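Local atomic coordinates of putative DNA ligase-like protein Rv0938/MT0965 (Mycobacterium tuberculosis, PDB entry 2IRU), a protein that probably repairs DNA double-strand breaks together with Ku by non-homologous end joining, this chain being its N-terminal primase-like polymerase domain. Residues 245-248 with 252-255; 33-38 with 271-276; 27-32 with 105-110. One frame throughout, in Å; residues are numbered along the deposited sequence.

From the N terminus, contact 3 comes first. It closes a long loop between the start of helix 29-47 and the end of helix 99-107. Contact 2 starts from the next turn of helix 29-47 before contact 3 has closed, so the two cross along the chain. It closes much later, at strand 271-272 and helix 273-283. Contact 1 falls wholly within that span and after contact 3. It is a short reversal from 245-248 into strand 253-257, which pairs with strand 271-272. Helix 29-47 is therefore tied to helix 99-107 and to helix 273-283. Leu246 of contact 1 also packs on Ile32 and Tyr35 of this helix.

Contact 1. Residues 245-248 with 252-255; sequences SLRG and PTVA
Leu246 and Val254 touch through one methyl each, CD2 of Leu246 to CG2 of Val254 at 4.0 Å. The two side chains slant across each other on one side of the strand pair. Leu246 CD2 also reaches Pro252 CB at 4.2 Å. Ile32 and Tyr35 of helix 29-47 pack on Leu246, Tyr35 also on Val254, and Tyr273 touches Leu246, Val254 and Pro252. In the backbone, Leu246 and Val254 lie opposite each other as a non-hydrogen-bonded antiparallel pair, with CA atoms 4.4 Å apart. Two bonds flank them: Ala255 N to Ser245 O and Arg247 N to Thr253 O, both 2.9 Å. The first is nearly straight, at 164° about the hydrogen. The second is more bent, at 138°.

The side chain of Arg247 runs a different course. Its CB lies 3.8 Å from Thr253 OG1, and CG follows past the Thr253 carbonyl. Bends at chi2 and chi3 then lead the guanidinium away from strand 253-257. NE forms a salt bridge with Glu112, and NH1 a hydrogen bond with the carbonyl of Ser175. Thr253 OG1 bonds to the carbonyl of Gly176. Ser245 OG donates to Leu246 O, 2.8 Å away, and is also bonded to Val113 N. This hairpin-like antiparallel connection with a single beta bridge places Arg247 beside Ser177, consistent with a part in the substrate pocket of the LigD primase-polymerase domain.

Contact 2. Residues 33-38 with 271-276; sequences FDYYAG and LSYDEV
Tyr35, within helix 29-47, and Tyr273, in the first turn of helix 273-283, bring the two backbones to 7.1 Å between their CA atoms. The contact centres on an offset edge-to-face aromatic pair joining the two helices. The ring planes stand almost perpendicular, at 89°, and the centroids are 5.9 Å apart. The edge of Tyr273 is turned to the face of Tyr35. Tyr273 CB lies over that same ring, 3.9 Å from its centroid, in a CH-pi contact. Tyr35 CG is anti to the backbone N (chi1 171°), which carries the ring out toward helix 273-283.

Val276, one turn on from Tyr273, meets Tyr35 at the ring edge, near its plane. Val254 of the neighbouring strand 253-257 also packs on Tyr35, Tyr273 and Val276. The start of helix 273-283 has its own polar bonds. Ser272 N gives a nearly straight bond, 2.8 Å long, to the anti lone pair of Glu275 OE1. Glu275 has a second partner in Arg269, through a salt bridge. The phenol oxygen of Tyr35 bonds to the carbonyl of Tyr244, while Val276 CG1 lies 3.7 Å from Tyr35 OH.

Contact 3. Residues 27-32 with 105-110; sequences TTKSDI and IAQQAA
Lys29 leaves its helix with CG anti to the carbonyl carbon, and a bend at chi3 (72°) turns its amine toward Gln107. Gln107 has CG anti to the backbone N, and its own bend at chi2 (57°) folds the amide back toward Lys29. Lys29 NZ then donates twice to one residue. It reaches the side-chain Gln107 OE1 at 2.9 Å, from above the amide plane and not on a lone pair. It reaches the backbone Gln107 O at 3.2 Å.

Lys29 lies in the first turn of helix 29-47, and Gln107 near the C-terminal end of the other helix. Thr28 and Asp31 form a capping box at the start of helix 29-47, with Asp31 N to Thr28 OG1 at 3.0 Å and Thr28 N to Asp31 OD2 at 2.9 Å. Helix 99-107 is closed by a Schellman motif, in which Ala110 N bonds to Ile105 O at 3.1 Å and Ala109 has positive phi. The partial negative charge expected at that C-terminal end probably favours the ammonium group. The strongest partner of Lys29 NZ is the carbonyl of Thr15, outside the two segments, and Thr15 N donates to Gln107 OE1. Beside this polar cluster the helices touch through small apolar groups, Ile32 CG2 lying 4.2 Å from Ala106 CB.

Contact 1. Residues 245-248 with 252-255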
loop_
_atom_site.group_PDB
_atom_site.type_symbol
_atom_site.label_atom_id
_atom_site.label_comp_id
_atom_site.label_asym_id
_atom_site.label_seq_id
_atom_site.Cartn_x
_atom_site.Cartn_y
_atom_site.Cartn_z
ATOM N N SER A 245 1.856 -5.873 1.751
ATOM C CA SER A 245 0.951 -6.092 2.905
ATOM C C SER A 245 -0.039 -7.206 2.608
ATOM O O SER A 245 -0.572 -7.314 1.477
ATOM C CB SER A 245 0.143 -4.819 3.226
ATOM O OG SER A 245 -0.685 -5.023 4.393
ATOM N N LEU A 246 -0.332 -7.994 3.634
ATOM C CA LEU A 246 -1.473 -8.916 3.598
ATOM C C LEU A 246 -2.737 -8.057 3.586
ATOM O O LEU A 246 -2.697 -6.852 3.956
ATOM C CB LEU A 246 -1.488 -9.797 4.868
ATOM C CG LEU A 246 -0.425 -10.893 4.926
ATOM C CD1 LEU A 246 -0.301 -11.473 6.315
ATOM C CD2 LEU A 246 -0.784 -12.022 3.984
ATOM N N ARG A 247 -3.832 -8.712 3.229
ATOM C CA ARG A 247 -5.165 -8.126 3.323
ATOM C C ARG A 247 -5.997 -8.908 4.322
ATOM O O ARG A 247 -5.943 -10.161 4.388
ATOM C CB ARG A 247 -5.869 -8.149 1.960
ATOM C CG ARG A 247 -5.117 -7.420 0.822
ATOM C CD ARG A 247 -4.690 -6.002 1.205
ATOM N NE ARG A 247 -5.771 -5.187 1.721
ATOM C CZ ARG A 247 -6.462 -4.313 0.998
ATOM N NH1 ARG A 247 -6.168 -4.110 -0.287
ATOM N NH2 ARG A 247 -7.412 -3.588 1.578
ATOM N N GLY A 248 -6.827 -8.176 5.060
ATOM C CA GLY A 248 -7.730 -8.810 6.040
ATOM C C GLY A 248 -9.015 -9.166 5.329
ATOM O O GLY A 248 -10.021 -8.438 5.383
ATOM N N PRO A 252 -5.796 -14.937 2.668
ATOM C CA PRO A 252 -4.602 -14.111 2.884
ATOM C C PRO A 252 -3.957 -13.650 1.585
ATOM O O PRO A 252 -2.852 -14.095 1.213
ATOM C CB PRO A 252 -3.677 -15.053 3.654
ATOM C CG PRO A 252 -4.071 -16.408 3.208
ATOM C CD PRO A 252 -5.551 -16.361 2.979
ATOM N N THR A 253 -4.691 -12.820 0.847
ATOM C CA THR A 253 -4.136 -12.238 -0.364
ATOM C C THR A 253 -3.214 -11.069 -0.002
ATOM O O THR A 253 -3.195 -10.587 1.155
ATOM C CB THR A 253 -5.241 -11.785 -1.316
ATOM O OG1 THR A 253 -6.167 -11.026 -0.551
ATOM C CG2 THR A 253 -5.963 -13.015 -1.931
ATOM N N VAL A 254 -2.496 -10.555 -1.006
ATOM C CA VAL A 254 -1.457 -9.540 -0.772
ATOM C C VAL A 254 -1.539 -8.403 -1.801
ATOM O O VAL A 254 -1.943 -8.645 -2.968
ATOM C CB VAL A 254 -0.031 -10.228 -0.904
ATOM C CG1 VAL A 254 1.119 -9.217 -0.887
ATOM C CG2 VAL A 254 0.180 -11.264 0.229
ATOM N N ALA A 255 -1.112 -7.205 -1.371
ATOM C CA ALA A 255 -0.902 -6.110 -2.312
ATOM C C ALA A 255 0.375 -6.457 -3.121
ATOM O O ALA A 255 1.519 -6.119 -2.707
ATOM C CB ALA A 255 -0.788 -4.803 -1.520
#

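Contact 2. Residues 33-38 with 271-276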
loop_
_atom_site.group_PDB
_atom_site.type_symbol
_atom_site.label_atom_id
_atom_site.label_comp_id
_atom_site.label_asym_id
_atom_site.label_seq_id
_atom_site.Cartn_x
_atom_site.Cartn_y
_atom_site.Cartn_z
ATOM N N PHE A 33 3.830 -14.394 10.742
ATOM C CA PHE A 33 5.156 -14.041 11.270
ATOM C C PHE A 33 6.231 -14.400 10.240
ATOM O O PHE A 33 7.115 -13.595 9.891
ATOM C CB PHE A 33 5.360 -14.791 12.599
ATOM C CG PHE A 33 6.480 -14.245 13.488
ATOM C CD1 PHE A 33 6.329 -13.048 14.201
ATOM C CD2 PHE A 33 7.622 -15.017 13.706
ATOM C CE1 PHE A 33 7.348 -12.620 15.091
ATOM C CE2 PHE A 33 8.628 -14.580 14.589
ATOM C CZ PHE A 33 8.471 -13.385 15.268
ATOM N N ASP A 34 6.132 -15.613 9.698
ATOM C CA ASP A 34 7.134 -16.055 8.737
ATOM C C ASP A 34 6.965 -15.270 7.441
ATOM O O ASP A 34 7.932 -14.949 6.792
ATOM C CB ASP A 34 7.020 -17.569 8.498
ATOM C CG ASP A 34 7.713 -18.398 9.607
ATOM O OD1 ASP A 34 8.420 -17.820 10.475
ATOM O OD2 ASP A 34 7.572 -19.643 9.584
ATOM N N TYR A 35 5.735 -14.962 7.073
ATOM C CA TYR A 35 5.538 -14.194 5.843
ATOM C C TYR A 35 6.192 -12.823 5.902
ATOM O O TYR A 35 6.943 -12.429 4.980
ATOM C CB TYR A 35 4.059 -14.064 5.505
ATOM C CG TYR A 35 3.861 -13.094 4.372
ATOM C CD1 TYR A 35 4.091 -13.478 3.026
ATOM C CD2 TYR A 35 3.433 -11.783 4.626
ATOM C CE1 TYR A 35 3.882 -12.548 1.955
ATOM C CE2 TYR A 35 3.253 -10.834 3.574
ATOM C CZ TYR A 35 3.476 -11.227 2.247
ATOM O OH TYR A 35 3.355 -10.336 1.190
ATOM N N TYR A 36 5.927 -12.091 6.988
ATOM C CA TYR A 36 6.463 -10.730 7.069
ATOM C C TYR A 36 8.023 -10.791 7.213
ATOM O O TYR A 36 8.752 -9.930 6.689
ATOM C CB TYR A 36 5.772 -9.959 8.186
ATOM C CG TYR A 36 4.500 -9.289 7.703
ATOM C CD1 TYR A 36 4.547 -8.419 6.593
ATOM C CD2 TYR A 36 3.282 -9.487 8.339
ATOM C CE1 TYR A 36 3.407 -7.769 6.123
ATOM C CE2 TYR A 36 2.111 -8.831 7.879
ATOM C CZ TYR A 36 2.197 -7.968 6.764
ATOM O OH TYR A 36 1.067 -7.336 6.254
ATOM N N ALA A 37 8.540 -11.828 7.867
ATOM C CA ALA A 37 9.995 -12.049 7.821
ATOM C C ALA A 37 10.498 -12.253 6.405
ATOM O O ALA A 37 11.553 -11.714 6.030
ATOM C CB ALA A 37 10.378 -13.238 8.683
ATOM N N GLY A 38 9.766 -13.048 5.632
ATOM C CA GLY A 38 10.194 -13.431 4.267
ATOM C C GLY A 38 10.171 -12.251 3.313
ATOM O O GLY A 38 10.981 -12.180 2.376
ATOM N N LEU A 271 -3.073 -12.421 -5.774
ATOM C CA LEU A 271 -2.125 -13.445 -5.346
ATOM C C LEU A 271 -2.144 -13.668 -3.841
ATOM O O LEU A 271 -2.396 -12.738 -3.079
ATOM C CB LEU A 271 -0.703 -13.097 -5.796
ATOM C CG LEU A 271 -0.460 -12.909 -7.291
ATOM C CD1 LEU A 271 0.958 -12.433 -7.485
ATOM C CD2 LEU A 271 -0.729 -14.187 -8.099
ATOM N N SER A 272 -1.877 -14.907 -3.430
ATOM C CA SER A 272 -1.835 -15.258 -2.005
ATOM C C SER A 272 -0.427 -15.044 -1.463
ATOM O O SER A 272 0.558 -15.058 -2.233
ATOM C CB SER A 272 -2.216 -16.738 -1.910
ATOM O OG SER A 272 -2.561 -17.062 -0.582
ATOM N N TYR A 273 -0.317 -14.865 -0.141
ATOM C CA TYR A 273 0.979 -14.702 0.478
ATOM C C TYR A 273 2.030 -15.750 0.100
ATOM O O TYR A 273 3.210 -15.409 -0.103
ATOM C CB TYR A 273 0.852 -14.585 2.000
ATOM C CG TYR A 273 0.656 -15.903 2.712
ATOM C CD1 TYR A 273 1.743 -16.538 3.339
ATOM C CD2 TYR A 273 -0.591 -16.516 2.783
ATOM C CE1 TYR A 273 1.619 -17.740 3.984
ATOM C CE2 TYR A 273 -0.729 -17.757 3.432
ATOM C CZ TYR A 273 0.385 -18.344 4.064
ATOM O OH TYR A 273 0.269 -19.540 4.719
ATOM N N ASP A 274 1.619 -17.012 0.009
ATOM C CA ASP A 274 2.560 -18.073 -0.362
ATOM C C ASP A 274 3.121 -17.884 -1.777
ATOM O O ASP A 274 4.324 -18.071 -1.999
ATOM C CB ASP A 274 1.945 -19.448 -0.157
ATOM C CG ASP A 274 0.661 -19.631 -0.939
ATOM O OD1 ASP A 274 -0.351 -18.961 -0.622
ATOM O OD2 ASP A 274 0.667 -20.456 -1.865
ATOM N N GLU A 275 2.269 -17.433 -2.692
ATOM C CA GLU A 275 2.696 -17.164 -4.063
ATOM C C GLU A 275 3.670 -15.988 -4.123
ATOM O O GLU A 275 4.662 -15.999 -4.894
ATOM C CB GLU A 275 1.469 -16.878 -4.938
ATOM C CG GLU A 275 0.443 -18.001 -5.017
ATOM C CD GLU A 275 -0.705 -17.620 -5.924
ATOM O OE1 GLU A 275 -1.589 -16.853 -5.477
ATOM O OE2 GLU A 275 -0.729 -18.106 -7.100
ATOM N N VAL A 276 3.404 -14.975 -3.298
ATOM C CA VAL A 276 4.264 -13.776 -3.260
ATOM C C VAL A 276 5.669 -14.172 -2.826
ATOM O O VAL A 276 6.676 -13.706 -3.397
ATOM C CB VAL A 276 3.650 -12.700 -2.346
ATOM C CG1 VAL A 276 4.659 -11.560 -2.074
ATOM C CG2 VAL A 276 2.335 -12.167 -3.011
#

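Contact 3. Residues 27-32 with 105-110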
loop_
_atom_site.group_PDB
_atom_site.type_symbol
_atom_site.label_atom_id
_atom_site.label_comp_id
_atom_site.label_asym_id
_atom_site.label_seq_id
_atom_site.Cartn_x
_atom_site.Cartn_y
_atom_site.Cartn_z
ATOM N N THR A 27 -4.840 -20.215 8.019
ATOM C CA THR A 27 -3.613 -19.413 8.105
ATOM C C THR A 27 -3.442 -18.860 9.521
ATOM O O THR A 27 -4.355 -18.260 10.055
ATOM C CB THR A 27 -3.649 -18.238 7.073
ATOM O OG1 THR A 27 -3.951 -18.774 5.765
ATOM C CG2 THR A 27 -2.265 -17.535 7.054
ATOM N N THR A 28 -2.279 -19.120 10.116
ATOM C CA THR A 28 -2.032 -18.857 11.549
ATOM C C THR A 28 -1.140 -17.639 11.796
ATOM O O THR A 28 -0.499 -17.086 10.879
ATOM C CB THR A 28 -1.286 -20.024 12.212
ATOM O OG1 THR A 28 0.019 -20.151 11.612
ATOM C CG2 THR A 28 -2.044 -21.349 12.085
ATOM N N LYS A 29 -1.058 -17.246 13.055
ATOM C CA LYS A 29 -0.118 -16.188 13.433
ATOM C C LYS A 29 1.303 -16.579 13.024
ATOM O O LYS A 29 2.033 -15.741 12.489
ATOM C CB LYS A 29 -0.186 -15.900 14.926
ATOM C CG LYS A 29 -1.413 -15.179 15.372
ATOM C CD LYS A 29 -1.251 -14.674 16.807
ATOM C CE LYS A 29 -0.267 -13.477 16.928
ATOM N NZ LYS A 29 -0.033 -12.946 18.379
ATOM N N SER A 30 1.680 -17.847 13.206
ATOM C CA SER A 30 3.015 -18.329 12.788
ATOM C C SER A 30 3.244 -18.130 11.277
ATOM O O SER A 30 4.315 -17.661 10.843
ATOM C CB SER A 30 3.217 -19.799 13.178
ATOM O OG SER A 30 4.533 -20.223 12.892
ATOM N N ASP A 31 2.231 -18.466 10.494
ATOM C CA ASP A 31 2.305 -18.251 9.037
ATOM C C ASP A 31 2.598 -16.785 8.719
ATOM O O ASP A 31 3.415 -16.466 7.835
ATOM C CB ASP A 31 0.989 -18.636 8.365
ATOM C CG ASP A 31 0.758 -20.151 8.337
ATOM O OD1 ASP A 31 1.738 -20.926 8.215
ATOM O OD2 ASP A 31 -0.423 -20.538 8.382
ATOM N N ILE A 32 1.869 -15.908 9.392
ATOM C CA ILE A 32 1.993 -14.462 9.151
ATOM C C ILE A 32 3.364 -13.912 9.587
ATOM O O ILE A 32 3.991 -13.083 8.879
ATOM C CB ILE A 32 0.760 -13.749 9.785
ATOM C CG1 ILE A 32 -0.560 -14.285 9.148
ATOM C CG2 ILE A 32 0.861 -12.256 9.746
ATOM C CD1 ILE A 32 -0.651 -14.200 7.664
ATOM N N ILE A 105 4.566 -5.960 13.689
ATOM C CA ILE A 105 3.331 -5.880 12.912
ATOM C C ILE A 105 2.596 -7.255 12.940
ATOM O O ILE A 105 1.394 -7.325 13.210
ATOM C CB ILE A 105 3.663 -5.456 11.487
ATOM C CG1 ILE A 105 3.968 -3.937 11.459
ATOM C CG2 ILE A 105 2.539 -5.856 10.508
ATOM C CD1 ILE A 105 2.766 -3.045 11.800
ATOM N N ALA A 106 3.335 -8.331 12.717
ATOM C CA ALA A 106 2.739 -9.667 12.712
ATOM C C ALA A 106 2.228 -10.043 14.095
ATOM O O ALA A 106 1.118 -10.524 14.232
ATOM C CB ALA A 106 3.773 -10.664 12.267
ATOM N N GLN A 107 3.044 -9.798 15.127
ATOM C CA GLN A 107 2.650 -10.120 16.480
ATOM C C GLN A 107 1.349 -9.368 16.919
ATOM O O GLN A 107 0.531 -9.903 17.680
ATOM C CB GLN A 107 3.824 -9.866 17.442
ATOM C CG GLN A 107 3.422 -9.794 18.930
ATOM C CD GLN A 107 2.705 -11.032 19.458
ATOM O OE1 GLN A 107 2.683 -12.105 18.830
ATOM N NE2 GLN A 107 2.112 -10.890 20.647
ATOM N N GLN A 108 1.203 -8.143 16.420
ATOM C CA GLN A 108 0.060 -7.246 16.672
ATOM C C GLN A 108 -1.236 -7.748 15.971
ATOM O O GLN A 108 -2.330 -7.168 16.189
ATOM C CB GLN A 108 0.399 -5.814 16.147
ATOM C CG GLN A 108 1.368 -5.000 17.035
ATOM C CD GLN A 108 0.631 -4.421 18.220
ATOM O OE1 GLN A 108 0.710 -4.956 19.360
ATOM N NE2 GLN A 108 -0.174 -3.421 17.949
ATOM N N ALA A 109 -1.123 -8.767 15.110
ATOM C CA ALA A 109 -2.241 -9.152 14.201
ATOM C C ALA A 109 -2.635 -7.950 13.311
ATOM O O ALA A 109 -3.792 -7.800 12.877
ATOM C CB ALA A 109 -3.456 -9.697 14.995
ATOM N N ALA A 110 -1.654 -7.076 13.065
ATOM C CA ALA A 110 -1.855 -5.952 12.109
ATOM C C ALA A 110 -1.669 -6.561 10.710
ATOM O O ALA A 110 -0.564 -6.473 10.098
ATOM C CB ALA A 110 -0.867 -4.792 12.376
#